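Local structure of putative enoyl-CoA hydratase/isomerase (Acinetobacter baumannii, 3FDU) at residues K39-A44 with A96-P101; V52-G57 with A194-L199; F74-N79 with E243-F248; I113-L118 with A178-E183. The protein is a putative enoyl-CoA hydratase/isomerase of the crotonase superfamily, probably adding water across, or moving, the double bond of an acyl-CoA thioester. The protein carries 4 engineered substitutions. One frame throughout, in Å; residues are numbered along the deposited sequence.

Overall arrangement
From the N terminus, residues 39-44 open interaction 1, which closes at 96-101. Before it closes, residues 52-57 open interaction 2 and residues 74-79 open interaction 3, so both cross it; they also cross each other, ending at 194-199 and 243-248. Interaction 4 (113-118 with 178-183) begins after interaction 1 is complete and lies wholly within the spans of interactions 2 and 3. Interactions 1 and 2 meet on the central sheet, where Pro-101 O is 3.1 Å from Val-53 N. Interaction 2 also touches interaction 4 through Leu-55 and Ile-117. Interaction 3 stands apart, its centre about 39 Å from that of interaction 2, and ties the C-terminal helix to helix 68-76.

Interaction 1: residues K39-A44 with A96-P101; sequences KALDEA and ARLSKP. With SO4 (sulfate ion), chain G.
Leu-98 turns CG across from its backbone N (chi1 -178°) and so directs its two methyls at helix 31-46, whereas Lys-100 swings CG to the side of its own backbone N (chi1 -64°) and then runs extended all the way to NZ. That straight lysine makes the hydrogen bond between the segments: Lys-100 NZ lies 3.0 Å from Ala-44 O. The donor sits in the carbonyl plane, with a C=O...N angle of 152°. Val-50 O accepts a second bond from the same ammonium and Asp-45 O a weak third. A buried positive charge is thus met by backbone oxygens where the chain leaves helix 31-46, an end whose dipole would be expected to favour it.

One helical turn earlier the contact is van der Waals packing: Leu-98 CD1 lies 3.7 Å from the backbone oxygen Leu-41 O, and the leucines face each other more loosely, Leu-41 CD2 to Leu-98 CD2 being 4.3 Å. Both leucines, together with Ala-44, also rest on Val-53 of strand 52-57, an engineered residue.

Arg-97 takes a separate course and meets a sulfate, probably carried over from the crystallisation liquor. The ion's sulfur lies in the guanidinium plane at its edge; Arg-97 NH1 donates to sulfate O1 at 3.0 Å, NH2 adds only weak bonds, and Lys-93 NZ grips the same ion.

Taken along the chain, the contact joins the C-terminal end of helix 31-46 to the turn after helix 87-97, two helices that lie in successive beta-alpha-beta crossovers of the crotonase fold.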
loop_
_atom_site.group_PDB
_atom_site.type_symbol
_atom_site.label_atom_id
_atom_site.label_comp_id
_atom_site.label_asym_id
_atom_site.label_seq_id
_atom_site.Cartn_x
_atom_site.Cartn_y
_atom_site.Cartn_z
ATOM N N LYS A 39 -7.026 5.529 28.801
ATOM C CA LYS A 39 -6.600 4.870 30.032
ATOM C C LYS A 39 -7.007 3.430 30.088
ATOM O O LYS A 39 -6.238 2.591 30.600
ATOM C CB LYS A 39 -7.110 5.566 31.300
ATOM C CG LYS A 39 -6.994 7.073 31.254
ATOM C CD LYS A 39 -5.602 7.561 30.889
ATOM C CE LYS A 39 -5.644 9.037 30.504
ATOM N NZ LYS A 39 -5.663 9.128 29.039
ATOM N N ALA A 40 -8.230 3.135 29.629
ATOM C CA ALA A 40 -8.696 1.742 29.572
ATOM C C ALA A 40 -7.822 0.827 28.701
ATOM O O ALA A 40 -7.610 -0.360 29.035
ATOM C CB ALA A 40 -10.183 1.659 29.093
ATOM N N LEU A 41 -7.389 1.338 27.553
ATOM C CA LEU A 41 -6.426 0.611 26.710
ATOM C C LEU A 41 -5.084 0.370 27.457
ATOM O O LEU A 41 -4.520 -0.707 27.398
ATOM C CB LEU A 41 -6.141 1.416 25.441
ATOM C CG LEU A 41 -7.410 1.483 24.536
ATOM C CD1 LEU A 41 -7.240 2.401 23.329
ATOM C CD2 LEU A 41 -7.774 0.093 24.075
ATOM N N ASP A 42 -4.585 1.407 28.112
ATOM C CA ASP A 42 -3.314 1.318 28.853
ATOM C C ASP A 42 -3.455 0.265 29.965
ATOM O O ASP A 42 -2.625 -0.629 30.090
ATOM C CB ASP A 42 -2.985 2.673 29.454
ATOM C CG ASP A 42 -2.609 3.702 28.401
ATOM O OD1 ASP A 42 -2.260 3.322 27.248
ATOM O OD2 ASP A 42 -2.626 4.898 28.750
ATOM N N GLU A 43 -4.522 0.369 30.756
ATOM C CA GLU A 43 -4.756 -0.644 31.803
ATOM C C GLU A 43 -5.003 -2.061 31.260
ATOM O O GLU A 43 -4.521 -3.046 31.833
ATOM C CB GLU A 43 -5.894 -0.197 32.729
ATOM C CG GLU A 43 -5.509 1.021 33.604
ATOM C CD GLU A 43 -6.740 1.730 34.209
ATOM O OE1 GLU A 43 -7.902 1.369 33.862
ATOM O OE2 GLU A 43 -6.535 2.673 35.009
ATOM N N ALA A 44 -5.768 -2.192 30.169
ATOM C CA ALA A 44 -5.933 -3.510 29.563
ATOM C C ALA A 44 -4.592 -4.154 29.238
ATOM O O ALA A 44 -4.441 -5.358 29.373
ATOM C CB ALA A 44 -6.827 -3.455 28.250
ATOM N N ALA A 96 -2.143 2.868 19.352
ATOM C CA ALA A 96 -0.970 2.419 18.602
ATOM C C ALA A 96 -0.034 1.537 19.440
ATOM O O ALA A 96 0.543 0.577 18.908
ATOM C CB ALA A 96 -0.179 3.620 18.005
ATOM N N ARG A 97 0.119 1.855 20.731
ATOM C CA ARG A 97 1.070 1.124 21.600
ATOM C C ARG A 97 0.506 -0.161 22.259
ATOM O O ARG A 97 1.280 -0.942 22.809
ATOM C CB ARG A 97 1.620 2.035 22.716
ATOM C CG ARG A 97 2.580 3.109 22.253
ATOM C CD ARG A 97 2.778 4.150 23.349
ATOM N NE ARG A 97 3.995 4.922 23.094
ATOM C CZ ARG A 97 4.134 6.224 23.316
ATOM N NH1 ARG A 97 5.305 6.807 23.056
ATOM N NH2 ARG A 97 3.118 6.947 23.779
ATOM N N LEU A 98 -0.814 -0.367 22.259
ATOM C CA LEU A 98 -1.394 -1.616 22.814
ATOM C C LEU A 98 -0.650 -2.857 22.258
ATOM O O LEU A 98 -0.525 -3.044 21.054
ATOM C CB LEU A 98 -2.891 -1.682 22.517
ATOM C CG LEU A 98 -3.645 -2.891 23.075
ATOM C CD1 LEU A 98 -3.635 -2.877 24.599
ATOM C CD2 LEU A 98 -5.077 -2.899 22.547
ATOM N N SER A 99 -0.100 -3.675 23.140
ATOM C CA SER A 99 0.770 -4.764 22.671
ATOM C C SER A 99 -0.091 -5.958 22.273
ATOM O O SER A 99 0.353 -6.890 21.577
ATOM C CB SER A 99 1.765 -5.152 23.830
ATOM O OG SER A 99 1.094 -6.068 24.704
ATOM N N LYS A 100 -1.343 -5.943 22.728
ATOM C CA LYS A 100 -2.235 -7.064 22.514
ATOM C C LYS A 100 -3.098 -6.802 21.270
ATOM O O LYS A 100 -3.171 -5.659 20.828
ATOM C CB LYS A 100 -3.150 -7.245 23.745
ATOM C CG LYS A 100 -2.300 -7.627 25.024
ATOM C CD LYS A 100 -3.103 -7.527 26.371
ATOM C CE LYS A 100 -2.162 -7.971 27.561
ATOM N NZ LYS A 100 -3.013 -7.889 28.807
ATOM N N PRO A 101 -3.731 -7.853 20.725
ATOM C CA PRO A 101 -4.492 -7.599 19.490
ATOM C C PRO A 101 -5.672 -6.642 19.805
ATOM O O PRO A 101 -6.329 -6.782 20.863
ATOM C CB PRO A 101 -4.995 -8.982 19.083
ATOM C CG PRO A 101 -3.935 -10.002 19.766
ATOM C CD PRO A 101 -3.719 -9.283 21.104
HETATM S S SO4 G . 3.834 10.011 24.766
HETATM O O1 SO4 G . 4.855 9.642 23.771
HETATM O O2 SO4 G . 4.350 11.031 25.666
HETATM O O3 SO4 G . 2.603 10.466 24.123
HETATM O O4 SO4 G . 3.448 8.803 25.501
#

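Interaction 2: residues V52-G57 with A194-L199; sequences VVVLRG and ATAQHL. Engineered in segment 52-57: Val-53 (natural residue Ile).
This is strand-to-helix packing in the alpha/beta core of the crotonase fold: strand 52-57, an inner strand of the larger sheet, receives helix 188-200 on one face. The strand and helix axes approach to 8.7 Å and run nearly antiparallel, at 169°. The CA atoms of the two segments come nearest at Val-52 CA and Ala-196 CA, 6.0 Å apart.

Small apolar groups fill the interface. The methyl of Ala-196 fits between two valines on the same side of the strand, with Ala-196 CB 3.7 Å from Val-52 CG1 and 3.8 Å from Val-54 CG2. Val-52 uses both of its branches. A chi1 of 179° carries CG1 to the side opposite the backbone N, where it reaches the alanine methyl, and leaves CG2 beside that N, directed further along the helix: Val-52 CG2 is 3.7 Å from Leu-199 CB. These last two side chains meet at about a right angle. Val-52 CG2 also stands 3.7 Å from the backbone oxygen Ala-196 O; touching both, it packs against the helix between Ala-196 and Leu-199.

Between the two contact valines, Val-53, an engineered residue, points away from this helix, toward the side of helix 31-46. The strand therefore has a helix against each face. From the same helix 188-200, Leu-199 also packs on Phe-165 of the second subunit and His-198 NE2 hydrogen-bonds to Thr-166 O of that subunit, carrying the contact to the assembly interface. Helices covering both faces of a largely parallel sheet, one of them continuing to a subunit interface, are consistent with the crotonase fold.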
loop_
_atom_site.group_PDB
_atom_site.type_symbol
_atom_site.label_atom_id
_atom_site.label_comp_id
_atom_site.label_asym_id
_atom_site.label_seq_id
_atom_site.Cartn_x
_atom_site.Cartn_y
_atom_site.Cartn_z
ATOM N N VAL A 52 -7.264 -10.097 24.592
ATOM C CA VAL A 52 -7.717 -9.354 23.364
ATOM C C VAL A 52 -8.652 -8.200 23.717
ATOM O O VAL A 52 -9.492 -8.309 24.617
ATOM C CB VAL A 52 -8.411 -10.275 22.394
ATOM C CG1 VAL A 52 -8.923 -9.515 21.105
ATOM C CG2 VAL A 52 -7.487 -11.513 22.027
ATOM N N VAL A 53 -8.483 -7.065 23.039
ATOM C CA VAL A 53 -9.402 -5.963 23.223
ATOM C C VAL A 53 -10.317 -5.769 21.994
ATOM O O VAL A 53 -9.856 -5.774 20.814
ATOM C CB VAL A 53 -8.652 -4.624 23.544
ATOM C CG1 VAL A 53 -9.683 -3.469 23.780
ATOM C CG2 VAL A 53 -7.742 -4.802 24.786
ATOM N N VAL A 54 -11.600 -5.570 22.257
ATOM C CA VAL A 54 -12.539 -5.220 21.186
ATOM C C VAL A 54 -13.064 -3.866 21.575
ATOM O O VAL A 54 -13.540 -3.693 22.704
ATOM C CB VAL A 54 -13.741 -6.182 21.103
ATOM C CG1 VAL A 54 -14.804 -5.662 20.096
ATOM C CG2 VAL A 54 -13.292 -7.626 20.674
ATOM N N LEU A 55 -13.002 -2.924 20.644
ATOM C CA LEU A 55 -13.553 -1.572 20.805
ATOM C C LEU A 55 -14.632 -1.368 19.747
ATOM O O LEU A 55 -14.386 -1.620 18.569
ATOM C CB LEU A 55 -12.436 -0.537 20.568
ATOM C CG LEU A 55 -12.815 0.952 20.550
ATOM C CD1 LEU A 55 -13.255 1.376 21.909
ATOM C CD2 LEU A 55 -11.577 1.767 20.128
ATOM N N ARG A 56 -15.818 -0.906 20.163
ATOM C CA ARG A 56 -16.890 -0.651 19.235
ATOM C C ARG A 56 -17.866 0.305 19.872
ATOM O O ARG A 56 -17.685 0.703 21.015
ATOM C CB ARG A 56 -17.630 -1.947 18.903
ATOM C CG ARG A 56 -18.111 -2.699 20.153
ATOM C CD ARG A 56 -18.898 -3.921 19.685
ATOM N NE ARG A 56 -19.313 -4.834 20.737
ATOM C CZ ARG A 56 -20.379 -4.658 21.502
ATOM N NH1 ARG A 56 -21.087 -3.549 21.387
ATOM N NH2 ARG A 56 -20.715 -5.579 22.400
ATOM N N GLY A 57 -18.889 0.698 19.138
ATOM C CA GLY A 57 -20.032 1.334 19.789
ATOM C C GLY A 57 -20.888 0.299 20.535
ATOM O O GLY A 57 -20.828 -0.909 20.257
ATOM N N ALA A 194 -16.275 -13.472 17.996
ATOM C CA ALA A 194 -15.769 -14.833 17.642
ATOM C C ALA A 194 -14.292 -14.820 17.274
ATOM O O ALA A 194 -13.533 -15.772 17.561
ATOM C CB ALA A 194 -16.586 -15.473 16.494
ATOM N N THR A 195 -13.884 -13.755 16.582
ATOM C CA THR A 195 -12.486 -13.562 16.261
ATOM C C THR A 195 -11.672 -13.356 17.535
ATOM O O THR A 195 -10.603 -13.938 17.672
ATOM C CB THR A 195 -12.320 -12.399 15.233
ATOM O OG1 THR A 195 -13.139 -12.683 14.111
ATOM C CG2 THR A 195 -10.916 -12.304 14.671
ATOM N N ALA A 196 -12.131 -12.503 18.448
ATOM C CA ALA A 196 -11.418 -12.288 19.711
ATOM C C ALA A 196 -11.249 -13.634 20.504
ATOM O O ALA A 196 -10.201 -13.860 21.085
ATOM C CB ALA A 196 -12.142 -11.290 20.574
ATOM N N GLN A 197 -12.286 -14.471 20.518
ATOM C CA GLN A 197 -12.225 -15.759 21.223
ATOM C C GLN A 197 -11.218 -16.676 20.536
ATOM O O GLN A 197 -10.454 -17.380 21.214
ATOM C CB GLN A 197 -13.592 -16.449 21.210
ATOM C CG GLN A 197 -14.565 -15.983 22.289
ATOM C CD GLN A 197 -16.035 -16.396 22.003
ATOM O OE1 GLN A 197 -16.970 -15.927 22.667
ATOM N NE2 GLN A 197 -16.235 -17.270 21.019
ATOM N N HIS A 198 -11.229 -16.709 19.204
ATOM C CA HIS A 198 -10.224 -17.486 18.479
ATOM C C HIS A 198 -8.812 -17.029 18.849
ATOM O O HIS A 198 -7.943 -17.847 19.124
ATOM C CB HIS A 198 -10.451 -17.414 16.960
ATOM C CG HIS A 198 -9.358 -18.062 16.140
ATOM N ND1 HIS A 198 -8.973 -19.376 16.304
ATOM C CD2 HIS A 198 -8.630 -17.592 15.094
ATOM C CE1 HIS A 198 -8.031 -19.677 15.427
ATOM N NE2 HIS A 198 -7.812 -18.610 14.676
ATOM N N LEU A 199 -8.570 -15.722 18.871
ATOM C CA LEU A 199 -7.257 -15.234 19.256
ATOM C C LEU A 199 -6.900 -15.590 20.716
ATOM O O LEU A 199 -5.727 -15.872 20.988
ATOM C CB LEU A 199 -7.108 -13.715 19.016
ATOM C CG LEU A 199 -7.214 -13.299 17.539
ATOM C CD1 LEU A 199 -6.923 -11.757 17.346
ATOM C CD2 LEU A 199 -6.258 -14.135 16.721
#

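Interaction 3: residues F74-N79 with E243-F248; sequences FVQNPN and EAVQAF
A partly buried helix-to-helix contact at the periphery joins the end of helix 68-76 to the C-terminal helix 239-248; the centre of the contact lies about 24 Å from the centre of the chain. Its apolar part is a valine pair: Val-75 CG1 lies 3.9 Å from Val-245 CG2. Val-75 CB, at 4.0 Å, and Val-75 CG2, at 4.1 Å, are almost as near to that same methyl, which therefore rests against the branch point of Val-75 rather than against a single methyl. The two side chains cross obliquely.

The other branch of Val-245 serves Gln-76, whose chain is extended beyond CG; Gln-76 NE2 comes within 3.8 Å of Val-245 CG1. With a methyl as partner this is packing; the amide nitrogen hydrogen-bonds to Met-72 O in its own helix. Within the crotonase superfamily the C-terminal region is helical, and here its last helix folds against an earlier helix of the same chain, with no other chain of the assembly touching the two segments.

At the outer edge Gln-246 CG is a distant neighbour of Gln-76 OE1, at 4.5 Å. Through Phe-74, helix 68-76 also packs on Met-233 and Val-236 of helix 218-236.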
loop_
_atom_site.group_PDB
_atom_site.type_symbol
_atom_site.label_atom_id
_atom_site.label_comp_id
_atom_site.label_asym_id
_atom_site.label_seq_id
_atom_site.Cartn_x
_atom_site.Cartn_y
_atom_site.Cartn_z
ATOM N N PHE A 74 -13.212 24.685 22.696
ATOM C CA PHE A 74 -11.769 24.483 22.574
ATOM C C PHE A 74 -11.075 25.527 21.688
ATOM O O PHE A 74 -10.000 26.065 22.062
ATOM C CB PHE A 74 -11.464 23.048 22.098
ATOM C CG PHE A 74 -10.013 22.653 22.206
ATOM C CD1 PHE A 74 -9.526 22.028 23.359
ATOM C CD2 PHE A 74 -9.153 22.840 21.136
ATOM C CE1 PHE A 74 -8.182 21.610 23.451
ATOM C CE2 PHE A 74 -7.810 22.437 21.209
ATOM C CZ PHE A 74 -7.326 21.805 22.366
ATOM N N VAL A 75 -11.668 25.818 20.531
ATOM C CA VAL A 75 -11.072 26.766 19.599
ATOM C C VAL A 75 -10.926 28.161 20.299
ATOM O O VAL A 75 -9.942 28.893 20.079
ATOM C CB VAL A 75 -11.917 26.917 18.314
ATOM C CG1 VAL A 75 -11.562 28.262 17.585
ATOM C CG2 VAL A 75 -11.734 25.694 17.371
ATOM N N GLN A 76 -11.894 28.504 21.137
ATOM C CA GLN A 76 -11.860 29.757 21.881
ATOM C C GLN A 76 -10.966 29.767 23.132
ATOM O O GLN A 76 -10.686 30.828 23.674
ATOM C CB GLN A 76 -13.275 30.188 22.236
ATOM C CG GLN A 76 -14.143 30.396 21.001
ATOM C CD GLN A 76 -15.592 30.673 21.359
ATOM O OE1 GLN A 76 -15.963 31.822 21.567
ATOM N NE2 GLN A 76 -16.407 29.632 21.429
ATOM N N ASN A 77 -10.516 28.606 23.588
ATOM C CA ASN A 77 -9.682 28.487 24.771
ATOM C C ASN A 77 -8.732 27.326 24.579
ATOM O O ASN A 77 -8.838 26.347 25.286
ATOM C CB ASN A 77 -10.547 28.222 26.028
ATOM C CG ASN A 77 -9.761 28.433 27.341
ATOM O OD1 ASN A 77 -8.667 29.008 27.337
ATOM N ND2 ASN A 77 -10.339 27.986 28.467
ATOM N N PRO A 78 -7.856 27.392 23.573
ATOM C CA PRO A 78 -7.080 26.191 23.215
ATOM C C PRO A 78 -6.071 25.721 24.273
ATOM O O PRO A 78 -5.468 26.554 24.952
ATOM C CB PRO A 78 -6.328 26.598 21.925
ATOM C CG PRO A 78 -6.387 28.156 21.920
ATOM C CD PRO A 78 -7.713 28.487 22.588
ATOM N N ASN A 79 -5.868 24.413 24.379
ATOM C CA ASN A 79 -4.786 23.827 25.201
ATOM C C ASN A 79 -3.462 24.430 24.708
ATOM O O ASN A 79 -3.190 24.461 23.497
ATOM C CB ASN A 79 -4.856 22.293 25.031
ATOM C CG ASN A 79 -3.896 21.508 25.913
ATOM O OD1 ASN A 79 -2.701 21.806 26.022
ATOM N ND2 ASN A 79 -4.412 20.394 26.463
ATOM N N GLU A 243 -12.743 33.175 13.897
ATOM C CA GLU A 243 -13.801 34.046 13.334
ATOM C C GLU A 243 -15.008 33.207 12.995
ATOM O O GLU A 243 -16.151 33.553 13.334
ATOM C CB GLU A 243 -13.352 34.694 12.020
ATOM C CG GLU A 243 -12.141 35.600 12.126
ATOM C CD GLU A 243 -12.481 37.094 12.101
ATOM O OE1 GLU A 243 -13.084 37.605 13.075
ATOM O OE2 GLU A 243 -12.109 37.764 11.109
ATOM N N ALA A 244 -14.753 32.075 12.335
ATOM C CA ALA A 244 -15.858 31.189 11.963
ATOM C C ALA A 244 -16.581 30.617 13.186
ATOM O O ALA A 244 -17.811 30.566 13.223
ATOM C CB ALA A 244 -15.373 30.126 11.037
ATOM N N VAL A 245 -15.856 30.258 14.243
ATOM C CA VAL A 245 -16.532 29.746 15.411
ATOM C C VAL A 245 -17.314 30.870 16.109
ATOM O O VAL A 245 -18.480 30.701 16.547
ATOM C CB VAL A 245 -15.558 29.032 16.424
ATOM C CG1 VAL A 245 -16.284 28.738 17.707
ATOM C CG2 VAL A 245 -14.973 27.712 15.810
ATOM N N GLN A 246 -16.691 32.039 16.182
ATOM C CA GLN A 246 -17.330 33.173 16.834
ATOM C C GLN A 246 -18.696 33.478 16.152
ATOM O O GLN A 246 -19.741 33.612 16.822
ATOM C CB GLN A 246 -16.384 34.355 16.809
ATOM C CG GLN A 246 -15.309 34.271 17.887
ATOM C CD GLN A 246 -14.311 35.378 17.763
ATOM O OE1 GLN A 246 -14.029 35.857 16.660
ATOM N NE2 GLN A 246 -13.776 35.813 18.890
ATOM N N ALA A 247 -18.679 33.549 14.830
ATOM C CA ALA A 247 -19.900 33.732 14.045
ATOM C C ALA A 247 -20.928 32.655 14.362
ATOM O O ALA A 247 -22.080 32.952 14.733
ATOM C CB ALA A 247 -19.572 33.723 12.544
ATOM N N PHE A 248 -20.525 31.403 14.194
ATOM C CA PHE A 248 -21.398 30.297 14.451
ATOM C C PHE A 248 -22.018 30.398 15.831
ATOM O O PHE A 248 -23.209 30.177 15.976
ATOM C CB PHE A 248 -20.660 28.971 14.254
ATOM C CG PHE A 248 -21.549 27.761 14.314
ATOM C CD1 PHE A 248 -21.932 27.106 13.147
ATOM C CD2 PHE A 248 -21.990 27.261 15.539
ATOM C CE1 PHE A 248 -22.743 25.965 13.195
ATOM C CE2 PHE A 248 -22.809 26.124 15.591
ATOM C CZ PHE A 248 -23.184 25.486 14.420
#

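Interaction 4: residues I113-L118 with A178-E183; sequences IGVTIL and AGLVNE
Apolar contact between Val-115 and Leu-180 carries this buried pairing. Val-115 presents one methyl to the fork of the leucine: Val-115 CG1 lies 4.1 Å from Leu-180 CD1 and 4.2 Å from Leu-180 CD2. The two side chains meet at about a right angle. In Leu-180 a chi1 of -73° sets CG beside the backbone N, and in this way its forked end comes nearer to helix 113-116 than the base of the side chain does.

A second approach is of side chain to backbone. Leu-118 CD1 comes to 4.2 Å from the oxygen Leu-180 O, a van der Waals contact where the CA atoms of the two segments come nearest, Leu-118 CA to Leu-180 CA 6.5 Å. Leu-118 also packs on Ile-104, Val-106 and Val-124 of the central sheet, which places the contact at the core of the fold. In crotonase relatives, the N-terminal end of the helix corresponding to 113-116 contributes a backbone N-H to the oxyanion hole; Val-115 and Leu-118 lie further along this segment.

Backbone geometry shapes the other partner. Helix 172-177 is closed by a Schellman motif at Gly-179, whose positive phi of 78° turns the chain out of the helix just before Leu-180.

Polar bonds on both sides of Leu-180 reach past the contact. Asn-182 OD1 accepts from Val-124 N of strand 123-126, while Asn-182 ND2 donates to Glu-162 OE2 and His-158 O of the second subunit. Gly-179 O is hydrogen-bonded to His-158 ND1 of that same neighbouring subunit, and Asn-182 O to its Lys-159 NZ.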
loop_
_atom_site.group_PDB
_atom_site.type_symbol
_atom_site.label_atom_id
_atom_site.label_comp_id
_atom_site.label_asym_id
_atom_site.label_seq_id
_atom_site.Cartn_x
_atom_site.Cartn_y
_atom_site.Cartn_z
ATOM N N ILE A 113 -11.792 10.845 13.834
ATOM C CA ILE A 113 -11.188 9.805 14.642
ATOM C C ILE A 113 -11.844 8.398 14.490
ATOM O O ILE A 113 -11.200 7.396 14.762
ATOM C CB ILE A 113 -11.214 10.193 16.133
ATOM C CG1 ILE A 113 -10.370 9.181 16.920
ATOM C CG2 ILE A 113 -12.651 10.205 16.669
ATOM C CD1 ILE A 113 -9.339 9.798 17.790
ATOM N N GLY A 114 -13.116 8.327 14.079
ATOM C CA GLY A 114 -13.764 7.032 13.787
ATOM C C GLY A 114 -13.101 6.302 12.627
ATOM O O GLY A 114 -13.132 5.058 12.585
ATOM N N VAL A 115 -12.479 7.038 11.710
ATOM C CA VAL A 115 -11.641 6.430 10.674
ATOM C C VAL A 115 -10.152 6.316 11.116
ATOM O O VAL A 115 -9.523 5.285 10.866
ATOM C CB VAL A 115 -11.649 7.223 9.337
ATOM C CG1 VAL A 115 -10.626 6.640 8.310
ATOM C CG2 VAL A 115 -13.008 7.157 8.648
ATOM N N THR A 116 -9.563 7.376 11.693
ATOM C CA THR A 116 -8.098 7.298 11.971
ATOM C C THR A 116 -7.724 6.274 13.067
ATOM O O THR A 116 -6.625 5.735 13.038
ATOM C CB THR A 116 -7.511 8.654 12.304
ATOM O OG1 THR A 116 -8.139 9.141 13.492
ATOM C CG2 THR A 116 -7.718 9.649 11.138
ATOM N N ILE A 117 -8.625 6.010 14.013
ATOM C CA ILE A 117 -8.387 4.965 14.996
ATOM C C ILE A 117 -8.330 3.559 14.351
ATOM O O ILE A 117 -7.645 2.667 14.862
ATOM C CB ILE A 117 -9.402 4.999 16.188
ATOM C CG1 ILE A 117 -8.825 4.184 17.352
ATOM C CG2 ILE A 117 -10.760 4.397 15.757
ATOM C CD1 ILE A 117 -8.943 4.741 18.683
ATOM N N LEU A 118 -9.004 3.369 13.210
ATOM C CA LEU A 118 -8.960 2.087 12.478
ATOM C C LEU A 118 -7.545 1.770 12.034
ATOM O O LEU A 118 -7.162 0.593 11.909
ATOM C CB LEU A 118 -9.864 2.142 11.232
ATOM C CG LEU A 118 -11.319 2.508 11.530
ATOM C CD1 LEU A 118 -12.084 2.445 10.227
ATOM C CD2 LEU A 118 -11.877 1.536 12.618
ATOM N N ALA A 178 -10.026 0.104 0.264
ATOM C CA ALA A 178 -8.921 0.925 0.708
ATOM C C ALA A 178 -8.159 0.237 1.867
ATOM O O ALA A 178 -7.192 0.794 2.397
ATOM C CB ALA A 178 -9.466 2.270 1.190
ATOM N N GLY A 179 -8.646 -0.926 2.289
ATOM C CA GLY A 179 -8.011 -1.708 3.335
ATOM C C GLY A 179 -8.226 -1.242 4.780
ATOM O O GLY A 179 -7.536 -1.713 5.682
ATOM N N LEU A 180 -9.160 -0.310 4.986
ATOM C CA LEU A 180 -9.532 0.168 6.302
ATOM C C LEU A 180 -10.360 -0.873 7.053
ATOM O O LEU A 180 -10.367 -0.893 8.275
ATOM C CB LEU A 180 -10.351 1.469 6.155
ATOM C CG LEU A 180 -9.538 2.733 5.746
ATOM C CD1 LEU A 180 -10.506 3.885 5.305
ATOM C CD2 LEU A 180 -8.710 3.194 6.964
ATOM N N VAL A 181 -11.100 -1.704 6.304
ATOM C CA VAL A 181 -11.960 -2.720 6.914
ATOM C C VAL A 181 -11.444 -4.069 6.370
ATOM O O VAL A 181 -11.134 -4.172 5.191
ATOM C CB VAL A 181 -13.453 -2.463 6.457
ATOM C CG1 VAL A 181 -14.331 -3.678 6.523
ATOM C CG2 VAL A 181 -14.073 -1.228 7.197
ATOM N N ASN A 182 -11.372 -5.101 7.208
ATOM C CA ASN A 182 -10.960 -6.468 6.767
ATOM C C ASN A 182 -12.060 -7.214 6.006
ATOM O O ASN A 182 -11.811 -7.914 4.995
ATOM C CB ASN A 182 -10.567 -7.316 8.012
ATOM C CG ASN A 182 -9.210 -6.906 8.563
ATOM O OD1 ASN A 182 -9.078 -5.862 9.212
ATOM N ND2 ASN A 182 -8.180 -7.666 8.215
ATOM N N GLU A 183 -13.289 -7.091 6.498
ATOM C CA GLU A 183 -14.414 -7.811 5.870
ATOM C C GLU A 183 -15.742 -7.093 6.203
ATOM O O GLU A 183 -15.902 -6.556 7.292
ATOM C CB GLU A 183 -14.445 -9.246 6.435
ATOM C CG GLU A 183 -15.563 -10.132 5.981
ATOM C CD GLU A 183 -15.418 -11.580 6.531
ATOM O OE1 GLU A 183 -14.490 -11.848 7.336
ATOM O OE2 GLU A 183 -16.239 -12.446 6.171
#